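Local coordinates for single-stranded DNA-binding protein (Thermoanaerobacter tengcongensis, PDB 4GS3) that probably binds single-stranded DNA through this N-terminal oligonucleotide/oligosaccharide-binding domain, a part of the primosomal protein PriB, at residues 18-23 with 36-41; 54-59 with 97-102. One frame throughout, in Å; residues are numbered along the deposited sequence.

Both contacts belong to one curled, mixed sheet, in which strand 33-43 of interaction 1 lies directly beside strand 49-57 of interaction 2. They touch where Phe36 O meets Ile56 N at 2.8 Å and Asn37 OD1 meets Thr55 OG1 at 2.7 Å, both probable hydrogen bonds. Interaction 1 is an antiparallel pairing that is only partly buried: its Phe21 and Glu41 side lies toward the surface, and a threonine hydroxyl carries on the bonding after strand 14-20 ends. Interaction 2 is parallel and buried; two backbone bonds, apolar packing and a water bridge hold it. Ile54 also packs on Phe38 and Leu40, joining both contacts to the same interior.

Interaction 1: 18-23 with 36-41; sequences GKVFTP and FNFILE
Phe21 and Glu41 meet obliquely on the side of Glu41, the ring and carboxylate planes 37° apart, with Phe21 CE1 3.5 Å from Glu41 OE2. The glutamate chain is extended through CD, CG anti to the backbone N (chi1 180°), which brings its carboxylate to the CD1/CE1 side of the ring; there OE2 is hydrogen-bonded to Tyr51, whose ring also meets that of Phe21. On the other side, Val20 crosses Phe38 at about a right angle, its CG2 4.0 Å from CE2 of the phenylalanine, while Leu40 CD1 lies against the backbone of Lys19.

Between these two groups of side chains the backbones pair antiparallel. Lys19 N donates to Glu41 O and Glu41 N returns a bond to Lys19 O (2.8 Å). Phe21 N then reaches Ile39 O at 2.8 Å, and Thr22 N adds a weak bond to the same oxygen. Set between backbone N and carbonyl carbon (chi1 69°), Thr22 OG1 accepts from Ile39 N at 3.0 Å, while Thr22 CG2 packs on Ile39 CB. A valine here would remove that acceptor and would probably leave Ile39 N without its mate in this contact.

The chemistry implies that regular backbone pairing fades here: one carbonyl takes a strong and a weak amide bond, and a side-chain oxygen stands in for a backbone one, keeping strand 33-43 bonded to the chain beyond strand 14-20.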
# COMPACT_ATOMS: atom_id res chain seq x y z
N GLY A 18 -8.28 0.21 -4.61
CA GLY A 18 -8.92 1.18 -3.73
C GLY A 18 -8.23 2.52 -3.79
O GLY A 18 -7.48 2.81 -4.75
N LYS A 19 -8.51 3.36 -2.81
CA LYS A 19 -8.02 4.72 -2.81
C LYS A 19 -7.09 4.97 -1.65
O LYS A 19 -7.29 4.51 -0.53
CB LYS A 19 -9.19 5.72 -2.72
CG LYS A 19 -9.94 5.80 -4.06
CD LYS A 19 -11.04 6.78 -4.11
CE LYS A 19 -11.88 6.65 -5.38
NZ LYS A 19 -12.68 7.90 -5.48
N VAL A 20 -6.03 5.74 -1.90
CA VAL A 20 -5.13 6.18 -0.85
C VAL A 20 -5.94 6.96 0.15
O VAL A 20 -6.56 7.99 -0.24
CB VAL A 20 -3.96 7.00 -1.43
CG1 VAL A 20 -3.06 7.54 -0.31
CG2 VAL A 20 -3.15 6.18 -2.45
N PHE A 21 -5.96 6.55 1.39
CA PHE A 21 -6.83 7.12 2.43
C PHE A 21 -6.09 7.97 3.41
O PHE A 21 -6.59 8.98 3.90
CB PHE A 21 -7.57 5.97 3.11
CG PHE A 21 -8.70 6.42 4.04
CD1 PHE A 21 -9.82 7.04 3.52
CD2 PHE A 21 -8.60 6.19 5.40
CE1 PHE A 21 -10.85 7.40 4.41
CE2 PHE A 21 -9.63 6.56 6.23
CZ PHE A 21 -10.73 7.18 5.74
N THR A 22 -4.87 7.58 3.77
CA THR A 22 -3.98 8.38 4.56
C THR A 22 -2.69 8.57 3.73
O THR A 22 -2.39 7.77 2.86
CB THR A 22 -3.66 7.73 5.91
OG1 THR A 22 -2.85 6.56 5.69
CG2 THR A 22 -4.90 7.38 6.71
N PRO A 23 -1.95 9.66 3.97
CA PRO A 23 -0.81 9.95 3.10
C PRO A 23 0.37 8.99 3.32
O PRO A 23 0.56 8.42 4.38
CB PRO A 23 -0.41 11.35 3.45
CG PRO A 23 -0.94 11.53 4.81
CD PRO A 23 -2.18 10.75 4.94
N PHE A 36 7.70 3.68 2.76
CA PHE A 36 6.57 4.47 3.19
C PHE A 36 5.39 3.55 3.55
O PHE A 36 5.21 2.52 2.90
CB PHE A 36 6.12 5.39 2.10
CG PHE A 36 7.19 6.40 1.72
CD1 PHE A 36 8.20 6.01 0.85
CD2 PHE A 36 7.19 7.64 2.25
CE1 PHE A 36 9.19 6.89 0.51
CE2 PHE A 36 8.18 8.56 1.88
CZ PHE A 36 9.17 8.18 1.02
N ASN A 37 4.62 3.94 4.52
CA ASN A 37 3.39 3.28 4.88
C ASN A 37 2.21 4.17 4.55
O ASN A 37 2.31 5.40 4.68
CB ASN A 37 3.37 3.06 6.41
CG ASN A 37 4.38 2.08 6.91
OD1 ASN A 37 4.63 1.02 6.34
ND2 ASN A 37 4.99 2.41 8.04
N PHE A 38 1.07 3.59 4.19
CA PHE A 38 -0.15 4.34 4.02
C PHE A 38 -1.33 3.38 4.18
O PHE A 38 -1.16 2.17 4.08
CB PHE A 38 -0.22 5.08 2.70
CG PHE A 38 -0.30 4.25 1.47
CD1 PHE A 38 0.84 3.73 0.88
CD2 PHE A 38 -1.52 3.98 0.87
CE1 PHE A 38 0.79 3.00 -0.29
CE2 PHE A 38 -1.58 3.26 -0.30
CZ PHE A 38 -0.42 2.78 -0.88
N ILE A 39 -2.53 3.93 4.35
CA ILE A 39 -3.74 3.15 4.41
C ILE A 39 -4.51 3.27 3.12
O ILE A 39 -4.67 4.37 2.58
CB ILE A 39 -4.61 3.65 5.58
CG1 ILE A 39 -3.85 3.55 6.91
CG2 ILE A 39 -5.97 2.93 5.63
CD1 ILE A 39 -3.34 2.18 7.25
N LEU A 40 -4.99 2.13 2.63
CA LEU A 40 -5.82 2.04 1.43
C LEU A 40 -7.25 1.78 1.86
O LEU A 40 -7.50 0.85 2.64
CB LEU A 40 -5.30 0.91 0.53
CG LEU A 40 -5.86 0.89 -0.89
CD1 LEU A 40 -5.23 1.99 -1.72
CD2 LEU A 40 -5.67 -0.48 -1.51
N GLU A 41 -8.20 2.55 1.32
CA GLU A 41 -9.63 2.30 1.53
C GLU A 41 -10.15 1.45 0.39
O GLU A 41 -10.07 1.86 -0.79
CB GLU A 41 -10.39 3.63 1.59
CG GLU A 41 -11.87 3.51 1.79
CD GLU A 41 -12.55 4.87 1.72
OE1 GLU A 41 -12.48 5.44 0.61
OE2 GLU A 41 -13.11 5.29 2.74

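Interaction 2: 54-59 with 97-102; sequences ITISNR and VFARDI
Thr55 is bonded through both its backbone N and its O to the strand 97-99, which runs parallel to 54-57 at an axis angle of 23°. Its N donates to Val97 O at 2.9 Å and its O receives Ala99 N at the same distance. A water continues the pairing where the strands diverge, accepting from Ser57 N and donating to Ala99 O at 2.8 Å. The Thr55 hydroxyl turns elsewhere, to Thr96 and Asn37.

Apolar contacts occupy both sides of this pairing. On one, Ile54 and Val97 lie side by side and point the same way, Ile54 CD1 3.9 Å from Val97 CB. Nearby, Ile56 CG1 stands anti to the backbone N (chi1 -171°), and the extended branch carries CD1 to Ile102 CG2 at 3.8 Å and to Ala99 CB at 4.0 Å; the two isoleucines cross at about a right angle. On the other side, Thr55 CG2 meets Phe98 CD1 obliquely at 3.9 Å, and Arg79 makes a cation-pi contact with that ring.

Past Ala99 the strand turns a corner at Arg100, where Arg100 and Asp101 both face Glu75 in a classic beta bulge, and this bend brings Ile102 back over Ile56. Such a parallel pairing within an otherwise antiparallel, strongly curled sheet closes the five-stranded barrel of the OB fold.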
# COMPACT_ATOMS: atom_id res chain seq x y z
N ILE A 54 -0.63 -0.61 3.80
CA ILE A 54 0.27 -0.84 2.70
C ILE A 54 1.67 -0.32 3.08
O ILE A 54 1.79 0.73 3.71
CB ILE A 54 -0.19 -0.13 1.41
CG1 ILE A 54 -1.69 -0.27 1.15
CG2 ILE A 54 0.63 -0.57 0.23
CD1 ILE A 54 -2.21 -1.68 0.97
N THR A 55 2.70 -1.01 2.63
CA THR A 55 4.08 -0.56 2.70
C THR A 55 4.65 -0.59 1.31
O THR A 55 4.46 -1.58 0.60
CB THR A 55 4.91 -1.41 3.65
OG1 THR A 55 4.36 -1.29 4.97
CG2 THR A 55 6.40 -1.04 3.63
N ILE A 56 5.32 0.48 0.91
CA ILE A 56 5.86 0.55 -0.41
C ILE A 56 7.21 1.23 -0.40
O ILE A 56 7.46 2.23 0.29
CB ILE A 56 4.85 1.29 -1.31
CG1 ILE A 56 5.27 1.20 -2.76
CG2 ILE A 56 4.61 2.75 -0.89
CD1 ILE A 56 4.07 1.40 -3.72
N SER A 57 8.11 0.68 -1.23
CA SER A 57 9.40 1.26 -1.51
C SER A 57 9.27 2.42 -2.49
O SER A 57 8.50 2.36 -3.42
CB SER A 57 10.29 0.25 -2.20
OG SER A 57 11.49 0.87 -2.61
N ASN A 58 10.07 3.46 -2.29
CA ASN A 58 9.98 4.52 -3.30
C ASN A 58 10.58 4.07 -4.62
O ASN A 58 10.29 4.76 -5.58
CB ASN A 58 10.58 5.85 -2.90
CG ASN A 58 12.06 5.84 -2.75
OD1 ASN A 58 12.65 4.78 -2.61
ND2 ASN A 58 12.66 7.00 -2.76
N ARG A 59 11.22 2.94 -4.71
CA ARG A 59 11.54 2.40 -6.04
C ARG A 59 10.30 2.11 -6.87
O ARG A 59 10.37 2.11 -8.07
CB ARG A 59 12.28 1.06 -5.99
CG ARG A 59 13.31 0.90 -4.94
CD ARG A 59 14.41 -0.08 -5.27
NE ARG A 59 15.53 0.81 -5.48
CZ ARG A 59 16.00 1.17 -6.67
NH1 ARG A 59 16.93 2.09 -6.73
NH2 ARG A 59 15.49 0.63 -7.78
N VAL A 97 0.55 -4.98 3.87
CA VAL A 97 0.62 -5.48 2.51
C VAL A 97 1.86 -4.83 1.92
O VAL A 97 1.87 -3.62 1.65
CB VAL A 97 -0.64 -5.17 1.72
CG1 VAL A 97 -0.46 -5.69 0.27
CG2 VAL A 97 -1.88 -5.74 2.36
N PHE A 98 2.89 -5.62 1.70
CA PHE A 98 4.15 -5.16 1.17
C PHE A 98 4.03 -5.19 -0.34
O PHE A 98 3.95 -6.25 -0.97
CB PHE A 98 5.29 -6.05 1.66
CG PHE A 98 6.65 -5.52 1.37
CD1 PHE A 98 7.25 -4.60 2.22
CD2 PHE A 98 7.35 -5.94 0.28
CE1 PHE A 98 8.51 -4.13 2.00
CE2 PHE A 98 8.63 -5.47 0.02
CZ PHE A 98 9.21 -4.54 0.88
N ALA A 99 3.99 -4.00 -0.97
CA ALA A 99 3.67 -3.89 -2.36
C ALA A 99 4.81 -4.42 -3.22
O ALA A 99 5.96 -4.15 -2.99
CB ALA A 99 3.37 -2.43 -2.72
N ARG A 100 4.40 -5.18 -4.24
CA ARG A 100 5.29 -5.60 -5.31
C ARG A 100 4.98 -4.85 -6.59
O ARG A 100 5.90 -4.70 -7.43
CB ARG A 100 5.17 -7.12 -5.51
CG ARG A 100 5.84 -7.80 -4.34
CD ARG A 100 5.90 -9.28 -4.64
NE ARG A 100 4.56 -9.96 -4.44
CZ ARG A 100 4.34 -11.05 -3.72
NH1 ARG A 100 3.13 -11.58 -3.64
NH2 ARG A 100 5.32 -11.67 -3.07
N ASP A 101 3.75 -4.44 -6.83
CA ASP A 101 3.36 -3.76 -8.03
C ASP A 101 2.27 -2.80 -7.67
O ASP A 101 1.42 -3.08 -6.82
CB ASP A 101 2.84 -4.73 -9.12
CG ASP A 101 2.57 -3.86 -10.36
OD1 ASP A 101 3.43 -3.08 -10.80
OD2 ASP A 101 1.48 -3.89 -10.92
N ILE A 102 2.32 -1.61 -8.28
CA ILE A 102 1.30 -0.61 -8.07
C ILE A 102 1.03 0.06 -9.42
O ILE A 102 1.98 0.33 -10.17
CB ILE A 102 1.63 0.39 -6.97
CG1 ILE A 102 0.43 1.30 -6.57
CG2 ILE A 102 2.85 1.22 -7.33
CD1 ILE A 102 0.55 1.90 -5.17
O HOH W 1 7.56 -2.21 -1.75